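Local structure of packaging protein UL32 (Human herpesvirus 8 type M, 6XF9) at residues Leu127-His130 / Phe131-Lys135; Thr40-His43 / Gln44-Pro48; Pro349-Arg352 / Glu353-Gly357. The protein forms a pentameric ring required for herpesviral packaging and probably helps bring new capsids to nuclear replication compartments, where viral DNA is cleaved and packaged. All blocks are in the same frame, centred on the assembly; numbering follows the deposited sequence.

Contact 1 of 3, residues Leu127-His130 / Phe131-Lys135; sequences LQLH and FFVQK. With ZN (zinc ion), chain O.
His130 binds the zinc ion through ND1, and its imidazole turns an edge onto the ring of Phe131. The two planes stand at 90° with centroids 4.6 Å apart, a T-shaped pair in which His130 CD2 sits over the centre of the phenylalanine face, 3.6 Å from Phe131 CZ. A chi1 of 177°, with CG opposite the backbone N, carries the imidazole to the metal; Cys52, Cys55 and Cys136 complete the site. The other ring nitrogen, NE2, is hydrogen-bonded to Tyr75 OH. Phe131 is flanked in turn by Leu127, whose CD2 lies 4.1 Å from Phe131 CE2, the two side chains running alongside each other.

The backbone behind this shell changes pitch. Phe131 N bonds to Leu127 O at 2.9 Å, the usual i to i+4 step, but Gln128 O accepts both Phe132 N at 3.0 Å and Val133 N at 2.8 Å. Gln134 N then reaches back five residues to Leu129 O, at 2.9 Å. The helix thus widens into a pi-type turn as it passes the ligand. Metal bond, Tyr75 bond and aromatic contact together fix the rotation of the imidazole, and the zinc would probably polarise its NE2 side.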
ATOM      1  N   LEU D 127      21.372  25.377 -28.604  1.00 54.72           N
ATOM      2  CA  LEU D 127      20.568  25.301 -29.824  1.00 53.01           C
ATOM      3  C   LEU D 127      19.416  24.312 -29.671  1.00 51.40           C
ATOM      4  O   LEU D 127      18.291  24.584 -30.103  1.00 50.15           O
ATOM      5  CB  LEU D 127      21.451  24.908 -31.004  1.00 54.40           C
ATOM      6  CG  LEU D 127      22.564  25.907 -31.323  1.00 56.33           C
ATOM      7  CD1 LEU D 127      23.519  25.324 -32.357  1.00 58.23           C
ATOM      8  CD2 LEU D 127      22.012  27.236 -31.804  1.00 55.17           C
ATOM      9  N   GLN D 128      19.700  23.120 -29.132  1.00 45.76           N
ATOM     10  CA  GLN D 128      18.659  22.117 -28.896  1.00 44.04           C
ATOM     11  C   GLN D 128      17.562  22.634 -27.969  1.00 42.65           C
ATOM     12  O   GLN D 128      16.370  22.436 -28.223  1.00 41.68           O
ATOM     13  CB  GLN D 128      19.288  20.879 -28.283  1.00 44.94           C
ATOM     14  CG  GLN D 128      20.134  20.076 -29.210  1.00 46.50           C
ATOM     15  CD  GLN D 128      20.450  18.726 -28.614  1.00 46.95           C
ATOM     16  OE1 GLN D 128      19.640  17.807 -28.678  1.00 45.87           O
ATOM     17  NE2 GLN D 128      21.609  18.615 -27.980  1.00 48.99           N
ATOM     18  N   LEU D 129      17.950  23.259 -26.856  1.00 47.60           N
ATOM     19  CA  LEU D 129      16.961  23.755 -25.900  1.00 46.91           C
ATOM     20  C   LEU D 129      16.105  24.855 -26.518  1.00 46.59           C
ATOM     21  O   LEU D 129      14.881  24.894 -26.310  1.00 46.20           O
ATOM     22  CB  LEU D 129      17.659  24.247 -24.628  1.00 48.08           C
ATOM     23  CG  LEU D 129      18.135  23.195 -23.612  1.00 48.60           C
ATOM     24  CD1 LEU D 129      18.981  23.815 -22.516  1.00 50.43           C
ATOM     25  CD2 LEU D 129      16.917  22.522 -22.984  1.00 47.39           C
ATOM     26  N   HIS D 130      16.730  25.773 -27.266  1.00 45.07           N
ATOM     27  CA  HIS D 130      15.986  26.914 -27.798  1.00 44.90           C
ATOM     28  C   HIS D 130      15.101  26.519 -28.973  1.00 44.32           C
ATOM     29  O   HIS D 130      13.918  26.878 -29.022  1.00 44.34           O
ATOM     30  CB  HIS D 130      16.946  28.038 -28.193  1.00 45.95           C
ATOM     31  CG  HIS D 130      16.260  29.218 -28.809  1.00 45.85           C
ATOM     32  ND1 HIS D 130      15.624  30.179 -28.059  1.00 45.97           N
ATOM     33  CD2 HIS D 130      16.117  29.588 -30.105  1.00 45.77           C
ATOM     34  CE1 HIS D 130      15.109  31.089 -28.867  1.00 46.30           C
ATOM     35  NE2 HIS D 130      15.390  30.752 -30.113  1.00 46.03           N
ATOM     36  N   PHE D 131      15.644  25.769 -29.921  1.00 44.12           N
ATOM     37  CA  PHE D 131      14.916  25.519 -31.152  1.00 43.93           C
ATOM     38  C   PHE D 131      14.092  24.243 -31.142  1.00 43.71           C
ATOM     39  O   PHE D 131      13.166  24.125 -31.958  1.00 43.92           O
ATOM     40  CB  PHE D 131      15.885  25.471 -32.333  1.00 44.60           C
ATOM     41  CG  PHE D 131      16.437  26.815 -32.715  1.00 45.15           C
ATOM     42  CD1 PHE D 131      15.634  27.748 -33.319  1.00 44.96           C
ATOM     43  CD2 PHE D 131      17.756  27.140 -32.455  1.00 46.10           C
ATOM     44  CE1 PHE D 131      16.127  28.984 -33.657  1.00 45.65           C
ATOM     45  CE2 PHE D 131      18.249  28.372 -32.791  1.00 46.75           C
ATOM     46  CZ  PHE D 131      17.428  29.299 -33.397  1.00 46.33           C
ATOM     47  N   PHE D 132      14.392  23.277 -30.266  1.00 47.24           N
ATOM     48  CA  PHE D 132      13.726  21.976 -30.379  1.00 47.09           C
ATOM     49  C   PHE D 132      13.077  21.467 -29.099  1.00 46.81           C
ATOM     50  O   PHE D 132      11.907  21.081 -29.116  1.00 47.31           O
ATOM     51  CB  PHE D 132      14.721  20.950 -30.901  1.00 47.15           C
ATOM     52  CG  PHE D 132      15.186  21.243 -32.281  1.00 47.71           C
ATOM     53  CD1 PHE D 132      14.441  20.820 -33.372  1.00 47.94           C
ATOM     54  CD2 PHE D 132      16.337  21.973 -32.504  1.00 48.41           C
ATOM     55  CE1 PHE D 132      14.852  21.088 -34.671  1.00 48.31           C
ATOM     56  CE2 PHE D 132      16.759  22.245 -33.794  1.00 49.11           C
ATOM     57  CZ  PHE D 132      16.007  21.803 -34.881  1.00 48.89           C
ATOM     58  N   VAL D 133      13.794  21.464 -27.984  1.00 42.80           N
ATOM     59  CA  VAL D 133      13.192  20.957 -26.759  1.00 42.79           C
ATOM     60  C   VAL D 133      12.156  21.947 -26.245  1.00 43.46           C
ATOM     61  O   VAL D 133      10.966  21.620 -26.124  1.00 44.22           O
ATOM     62  CB  VAL D 133      14.265  20.671 -25.693  1.00 42.71           C
ATOM     63  CG1 VAL D 133      13.613  20.106 -24.443  1.00 42.70           C
ATOM     64  CG2 VAL D 133      15.323  19.747 -26.225  1.00 42.59           C
ATOM     65  N   GLN D 134      12.579  23.190 -25.978  1.00 47.82           N
ATOM     66  CA  GLN D 134      11.680  24.153 -25.350  1.00 48.75           C
ATOM     67  C   GLN D 134      10.899  25.002 -26.344  1.00 49.38           C
ATOM     68  O   GLN D 134       9.809  25.484 -25.992  1.00 50.54           O
ATOM     69  CB  GLN D 134      12.460  25.085 -24.412  1.00 48.99           C
ATOM     70  CG  GLN D 134      13.496  24.414 -23.510  1.00 48.79           C
ATOM     71  CD  GLN D 134      12.898  23.580 -22.375  1.00 49.25           C
ATOM     72  OE1 GLN D 134      11.765  23.100 -22.457  1.00 49.73           O
ATOM     73  NE2 GLN D 134      13.676  23.394 -21.312  1.00 49.74           N
ATOM     74  N   LYS D 135      11.408  25.153 -27.574  1.00 45.59           N
ATOM     75  CA  LYS D 135      10.735  25.945 -28.626  1.00 45.86           C
ATOM     76  C   LYS D 135      10.389  27.382 -28.218  1.00 46.57           C
ATOM     77  O   LYS D 135       9.220  27.768 -28.231  1.00 47.60           O
ATOM     78  CB  LYS D 135       9.474  25.224 -29.111  1.00 46.66           C
ATOM     79  CG  LYS D 135       9.735  23.854 -29.718  1.00 46.11           C
ATOM     80  CD  LYS D 135       8.448  23.215 -30.212  1.00 47.11           C
ATOM     81  CE  LYS D 135       8.709  21.846 -30.818  1.00 46.69           C
ATOM     82  NZ  LYS D 135       9.311  20.906 -29.832  1.00 46.35           N
TER
HETATM   83 ZN    ZN O 501      15.459  30.504 -26.039  1.00 50.90          ZN

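Contact 2 of 3, residues Thr40-His43 / Gln44-Pro48; sequences TQIH and QSLQP
Ile42 and Leu46 make the apolar part of this contact where helix 37-45 ends: they lie side by side, with Ile42 CG2 4.1 Å from Leu46 CD1. Ile125 of helix 124-133 packs against both, which places them on the side of this helix end that faces helix 124-133.

A second side-chain contact, between His43 and Gln47, is the packing of an amide at a ring edge. Gln47 NE2 comes up to the edge of the imidazole near its plane, 3.5 Å from His43 CD2, while the amide and ring planes stand 86° apart. With CG beside the backbone N (chi1 -74°) and the chain extended beyond it, the amide reaches back to the ring although Gln47 itself has left the helix.

Backbone hydrogen bonds link Gln44 N to Thr40 O at 3.0 Å, Ser45 N to Gln41 O at 2.8 Å and Leu46 N to Ile42 O at 3.2 Å. Leu46 N also makes a weak 3.4 Å bond to His43 O, so one N-H serves two carbonyls where the helix ends.

Outside partners hold the polar ends: Asp126 takes Ser45 OG, and Gln41 grips Gly120 N and Arg121 O with its amide. Chemically, then, buried Ile42 and Leu46 are secured by apolar packing and buried Gln41 by directed bonds to neighbouring backbone, whereas His43 and Gln47 meet by van der Waals contact at the ring edge, and His43 also packs on Arg160 and Thr164 of helix 145-164.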
ATOM      1  N   THR D  40      30.794  21.605 -17.761  1.00 53.77           N
ATOM      2  CA  THR D  40      30.248  22.454 -16.707  1.00 53.44           C
ATOM      3  C   THR D  40      29.224  23.427 -17.270  1.00 53.10           C
ATOM      4  O   THR D  40      28.232  23.757 -16.608  1.00 51.97           O
ATOM      5  CB  THR D  40      31.367  23.217 -15.993  1.00 55.05           C
ATOM      6  OG1 THR D  40      32.367  22.303 -15.512  1.00 55.49           O
ATOM      7  CG2 THR D  40      30.791  23.962 -14.798  1.00 54.55           C
ATOM      8  N   GLN D  41      29.470  23.919 -18.487  1.00 77.50           N
ATOM      9  CA  GLN D  41      28.556  24.872 -19.112  1.00 76.73           C
ATOM     10  C   GLN D  41      27.291  24.193 -19.617  1.00 75.22           C
ATOM     11  O   GLN D  41      26.187  24.717 -19.426  1.00 73.43           O
ATOM     12  CB  GLN D  41      29.260  25.602 -20.260  1.00 77.48           C
ATOM     13  CG  GLN D  41      28.563  26.872 -20.699  1.00 75.91           C
ATOM     14  CD  GLN D  41      29.094  27.418 -22.020  1.00 76.14           C
ATOM     15  OE1 GLN D  41      30.283  27.722 -22.143  1.00 77.85           O
ATOM     16  NE2 GLN D  41      28.214  27.542 -23.015  1.00 74.01           N
ATOM     17  N   ILE D  42      27.423  23.037 -20.276  1.00 56.55           N
ATOM     18  CA  ILE D  42      26.237  22.313 -20.721  1.00 53.59           C
ATOM     19  C   ILE D  42      25.365  21.974 -19.521  1.00 51.48           C
ATOM     20  O   ILE D  42      24.144  22.150 -19.542  1.00 48.59           O
ATOM     21  CB  ILE D  42      26.640  21.052 -21.503  1.00 52.38           C
ATOM     22  CG1 ILE D  42      27.308  21.435 -22.819  1.00 54.55           C
ATOM     23  CG2 ILE D  42      25.425  20.176 -21.767  1.00 47.92           C
ATOM     24  CD1 ILE D  42      27.827  20.249 -23.588  1.00 54.07           C
ATOM     25  N   HIS D  43      25.985  21.475 -18.452  1.00 68.47           N
ATOM     26  CA  HIS D  43      25.229  21.176 -17.243  1.00 66.99           C
ATOM     27  C   HIS D  43      24.567  22.436 -16.692  1.00 68.21           C
ATOM     28  O   HIS D  43      23.489  22.367 -16.082  1.00 66.74           O
ATOM     29  CB  HIS D  43      26.144  20.539 -16.196  1.00 67.49           C
ATOM     30  CG  HIS D  43      25.419  20.078 -14.974  1.00 66.07           C
ATOM     31  ND1 HIS D  43      25.155  18.745 -14.736  1.00 64.03           N
ATOM     32  CD2 HIS D  43      24.876  20.764 -13.939  1.00 66.37           C
ATOM     33  CE1 HIS D  43      24.481  18.627 -13.604  1.00 63.41           C
ATOM     34  NE2 HIS D  43      24.297  19.838 -13.102  1.00 64.89           N
ATOM     35  N   GLN D  44      25.210  23.592 -16.886  1.00 74.68           N
ATOM     36  CA  GLN D  44      24.625  24.862 -16.473  1.00 73.94           C
ATOM     37  C   GLN D  44      23.454  25.265 -17.353  1.00 71.42           C
ATOM     38  O   GLN D  44      22.499  25.882 -16.869  1.00 70.31           O
ATOM     39  CB  GLN D  44      25.686  25.955 -16.471  1.00 75.32           C
ATOM     40  CG  GLN D  44      25.216  27.234 -15.811  1.00 74.81           C
ATOM     41  CD  GLN D  44      26.269  28.321 -15.862  1.00 76.31           C
ATOM     42  OE1 GLN D  44      27.024  28.447 -16.845  1.00 76.75           O
ATOM     43  NE2 GLN D  44      26.328  29.127 -14.794  1.00 76.84           N
ATOM     44  N   SER D  45      23.514  24.953 -18.646  1.00 61.44           N
ATOM     45  CA  SER D  45      22.394  25.284 -19.519  1.00 57.85           C
ATOM     46  C   SER D  45      21.145  24.493 -19.165  1.00 55.61           C
ATOM     47  O   SER D  45      20.030  24.969 -19.413  1.00 53.72           O
ATOM     48  CB  SER D  45      22.764  25.036 -20.978  1.00 57.04           C
ATOM     49  OG  SER D  45      23.851  25.863 -21.380  1.00 59.49           O
ATOM     50  N   LEU D  46      21.301  23.304 -18.567  1.00 50.24           N
ATOM     51  CA  LEU D  46      20.188  22.430 -18.210  1.00 47.80           C
ATOM     52  C   LEU D  46      19.694  22.666 -16.792  1.00 49.20           C
ATOM     53  O   LEU D  46      19.033  21.795 -16.215  1.00 48.23           O
ATOM     54  CB  LEU D  46      20.588  20.969 -18.413  1.00 46.84           C
ATOM     55  CG  LEU D  46      20.794  20.714 -19.909  1.00 45.40           C
ATOM     56  CD1 LEU D  46      21.679  19.519 -20.167  1.00 45.70           C
ATOM     57  CD2 LEU D  46      19.453  20.507 -20.576  1.00 42.47           C
ATOM     58  N   GLN D  47      19.995  23.821 -16.220  1.00 65.56           N
ATOM     59  CA  GLN D  47      19.271  23.979 -14.968  1.00 66.29           C
ATOM     60  C   GLN D  47      18.047  24.875 -15.151  1.00 65.27           C
ATOM     61  O   GLN D  47      18.077  25.827 -15.947  1.00 64.75           O
ATOM     62  CB  GLN D  47      20.187  24.531 -13.879  1.00 68.54           C
ATOM     63  CG  GLN D  47      21.146  23.446 -13.388  1.00 69.68           C
ATOM     64  CD  GLN D  47      22.366  23.971 -12.662  1.00 71.34           C
ATOM     65  OE1 GLN D  47      22.641  25.183 -12.649  1.00 71.96           O
ATOM     66  NE2 GLN D  47      23.098  23.053 -12.020  1.00 71.32           N
ATOM     67  N   PRO D  48      16.939  24.518 -14.496  1.00 60.15           N
ATOM     68  CA  PRO D  48      15.636  25.105 -14.859  1.00 59.37           C
ATOM     69  C   PRO D  48      15.541  26.626 -14.717  1.00 60.25           C
ATOM     70  O   PRO D  48      14.652  27.238 -15.333  1.00 59.69           O
ATOM     71  CB  PRO D  48      14.666  24.382 -13.918  1.00 59.50           C
ATOM     72  CG  PRO D  48      15.312  23.042 -13.725  1.00 59.22           C
ATOM     73  CD  PRO D  48      16.789  23.309 -13.676  1.00 60.42           C
TER

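Contact 3 of 3, residues Pro349-Arg352 / Glu353-Gly357; sequences PLLR and ELIRG
Glu353 meets the first turn through its backbone and its CB: Glu353 N bonds to Pro349 O at 3.0 Å, and Glu353 CB lies 3.4 Å from the same oxygen. Its chain is extended beyond CG, and the residue is exposed.

Leu354 comes next, its N bonded to Leu350 O at 2.9 Å. Leu225 of helix 225-235 touches Leu350, Leu351 and Leu354, so a neighbouring helix covers this side.

Ile355 carries the principal apolar contact. Its CD1 lies 3.9 Å from Leu351 CD1, and the two side chains cross at a slant. Leu351 has CG opposite its backbone N (chi1 175°), whereas Ile355 CG1 is opposite its carbonyl carbon (chi1 -68°), which directs the isoleucine's longer branch back toward the leucine. The same two residues are joined by the backbone bond from Ile355 N to Leu351 O, 3.0 Å.

Arg356 N bonds to Arg352 O at 3.1 Å, and its aliphatic stem folds over that acceptor, with Arg356 CG 3.1 Å from Arg352 O. The two like charges come near each other, Arg352 NE being 4.5 Å from Arg356 NH1. Carbonyl oxygens of Pro340 and Leu337 accept from the Arg356 guanidinium, and Arg352 NH2 bonds weakly to Val346 O, so any repulsion is probably eased.

Gly357 closes the run, its N bonded to Glu353 O. Successive i to i+4 bonds and a two-sided distribution of side chains mark a short amphipathic alpha-helix, with Leu351 and Ile355 turned toward helix 297-304, and Ile355 also toward helix 308-321.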
ATOM      1  N   PRO D 349      20.590   6.670 -54.527  1.00 66.08           N
ATOM      2  CA  PRO D 349      21.130   5.389 -54.048  1.00 66.63           C
ATOM      3  C   PRO D 349      21.901   5.483 -52.737  1.00 65.97           C
ATOM      4  O   PRO D 349      22.141   4.442 -52.122  1.00 66.64           O
ATOM      5  CB  PRO D 349      22.029   4.939 -55.202  1.00 67.99           C
ATOM      6  CG  PRO D 349      22.459   6.210 -55.847  1.00 67.86           C
ATOM      7  CD  PRO D 349      21.313   7.171 -55.707  1.00 66.75           C
ATOM      8  N   LEU D 350      22.354   6.663 -52.305  1.00 63.81           N
ATOM      9  CA  LEU D 350      23.019   6.741 -51.003  1.00 63.35           C
ATOM     10  C   LEU D 350      22.023   6.488 -49.871  1.00 63.00           C
ATOM     11  O   LEU D 350      22.241   5.615 -49.021  1.00 63.55           O
ATOM     12  CB  LEU D 350      23.703   8.098 -50.818  1.00 62.53           C
ATOM     13  CG  LEU D 350      24.472   8.231 -49.502  1.00 62.29           C
ATOM     14  CD1 LEU D 350      25.573   7.193 -49.404  1.00 63.36           C
ATOM     15  CD2 LEU D 350      25.040   9.618 -49.318  1.00 61.69           C
ATOM     16  N   LEU D 351      20.904   7.217 -49.866  1.00 59.95           N
ATOM     17  CA  LEU D 351      19.888   6.985 -48.850  1.00 59.54           C
ATOM     18  C   LEU D 351      19.439   5.541 -48.867  1.00 60.79           C
ATOM     19  O   LEU D 351      19.357   4.895 -47.817  1.00 61.22           O
ATOM     20  CB  LEU D 351      18.685   7.890 -49.100  1.00 58.61           C
ATOM     21  CG  LEU D 351      17.501   7.660 -48.172  1.00 58.16           C
ATOM     22  CD1 LEU D 351      17.903   8.019 -46.752  1.00 57.54           C
ATOM     23  CD2 LEU D 351      16.315   8.480 -48.635  1.00 57.41           C
ATOM     24  N   ARG D 352      19.216   4.998 -50.060  1.00 68.62           N
ATOM     25  CA  ARG D 352      18.783   3.614 -50.190  1.00 69.76           C
ATOM     26  C   ARG D 352      19.792   2.658 -49.573  1.00 70.51           C
ATOM     27  O   ARG D 352      19.422   1.744 -48.829  1.00 71.33           O
ATOM     28  CB  ARG D 352      18.534   3.329 -51.662  1.00 70.62           C
ATOM     29  CG  ARG D 352      18.037   1.982 -52.042  1.00 72.10           C
ATOM     30  CD  ARG D 352      17.978   2.022 -53.546  1.00 72.43           C
ATOM     31  NE  ARG D 352      17.712   0.743 -54.169  1.00 74.15           N
ATOM     32  CZ  ARG D 352      16.912   0.597 -55.221  1.00 74.87           C
ATOM     33  NH1 ARG D 352      16.717  -0.607 -55.762  1.00 76.04           N
ATOM     34  NH2 ARG D 352      16.286   1.663 -55.717  1.00 74.25           N
ATOM     35  N   GLU D 353      21.079   2.854 -49.858  1.00 71.41           N
ATOM     36  CA  GLU D 353      22.094   1.958 -49.306  1.00 72.02           C
ATOM     37  C   GLU D 353      22.261   2.132 -47.799  1.00 71.63           C
ATOM     38  O   GLU D 353      22.578   1.163 -47.104  1.00 72.41           O
ATOM     39  CB  GLU D 353      23.418   2.141 -50.045  1.00 72.10           C
ATOM     40  CG  GLU D 353      24.529   1.241 -49.545  1.00 73.04           C
ATOM     41  CD  GLU D 353      25.739   1.270 -50.449  1.00 74.12           C
ATOM     42  OE1 GLU D 353      25.743   2.104 -51.390  1.00 74.10           O
ATOM     43  OE2 GLU D 353      26.688   0.482 -50.202  1.00 74.74           O
ATOM     44  N   LEU D 354      22.093   3.348 -47.279  1.00 62.06           N
ATOM     45  CA  LEU D 354      22.187   3.549 -45.835  1.00 61.73           C
ATOM     46  C   LEU D 354      21.075   2.789 -45.119  1.00 62.10           C
ATOM     47  O   LEU D 354      21.331   2.061 -44.151  1.00 62.70           O
ATOM     48  CB  LEU D 354      22.140   5.040 -45.501  1.00 60.33           C
ATOM     49  CG  LEU D 354      22.543   5.501 -44.103  1.00 60.19           C
ATOM     50  CD1 LEU D 354      22.820   6.992 -44.151  1.00 59.18           C
ATOM     51  CD2 LEU D 354      21.466   5.202 -43.044  1.00 60.08           C
ATOM     52  N   ILE D 355      19.825   2.990 -45.558  1.00 53.94           N
ATOM     53  CA  ILE D 355      18.678   2.319 -44.951  1.00 54.16           C
ATOM     54  C   ILE D 355      18.866   0.806 -44.988  1.00 55.77           C
ATOM     55  O   ILE D 355      18.628   0.109 -43.996  1.00 56.53           O
ATOM     56  CB  ILE D 355      17.376   2.762 -45.646  1.00 53.74           C
ATOM     57  CG1 ILE D 355      17.089   4.245 -45.351  1.00 51.84           C
ATOM     58  CG2 ILE D 355      16.200   1.883 -45.237  1.00 54.66           C
ATOM     59  CD1 ILE D 355      15.861   4.795 -46.084  1.00 51.42           C
ATOM     60  N   ARG D 356      19.295   0.276 -46.132  1.00 73.04           N
ATOM     61  CA  ARG D 356      19.484  -1.167 -46.280  1.00 74.24           C
ATOM     62  C   ARG D 356      20.668  -1.692 -45.492  1.00 74.44           C
ATOM     63  O   ARG D 356      20.756  -2.902 -45.268  1.00 75.55           O
ATOM     64  CB  ARG D 356      19.634  -1.517 -47.751  1.00 74.87           C
ATOM     65  CG  ARG D 356      18.379  -1.172 -48.519  1.00 75.09           C
ATOM     66  CD  ARG D 356      18.476  -1.637 -49.941  1.00 76.01           C
ATOM     67  NE  ARG D 356      18.714  -3.074 -49.999  1.00 77.30           N
ATOM     68  CZ  ARG D 356      19.128  -3.711 -51.087  1.00 77.95           C
ATOM     69  NH1 ARG D 356      19.325  -3.028 -52.212  1.00 77.70           N
ATOM     70  NH2 ARG D 356      19.317  -5.027 -51.059  1.00 78.76           N
ATOM     71  N   GLY D 357      21.615  -0.827 -45.133  1.00 57.78           N
ATOM     72  CA  GLY D 357      22.725  -1.236 -44.289  1.00 57.84           C
ATOM     73  C   GLY D 357      22.411  -1.246 -42.809  1.00 57.85           C
ATOM     74  O   GLY D 357      23.136  -1.885 -42.039  1.00 58.31           O
TER

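Overall arrangement
Contacts 1 and 2 are neighbours in the fold, their centres about 14 Å apart, and they touch directly: Leu129 CD1 of contact 1 lies 3.9 Å from Leu46 CD2 and 3.5 Å from Ser45 O of contact 2. The end of helix 37-45 is thereby packed on the helix that supplies a zinc ligand, and the side chain of Ser45 is about 10 Å from that zinc. Contact 3 stands apart, about 30 Å from contact 1 and about 37 Å from contact 2, centre to centre, and across the chain's centre from the latter. The zinc nearer to it is a different one, that of the Cys296, Cys299, His366 and Cys373 site, about 10 Å from the Leu354 side chain.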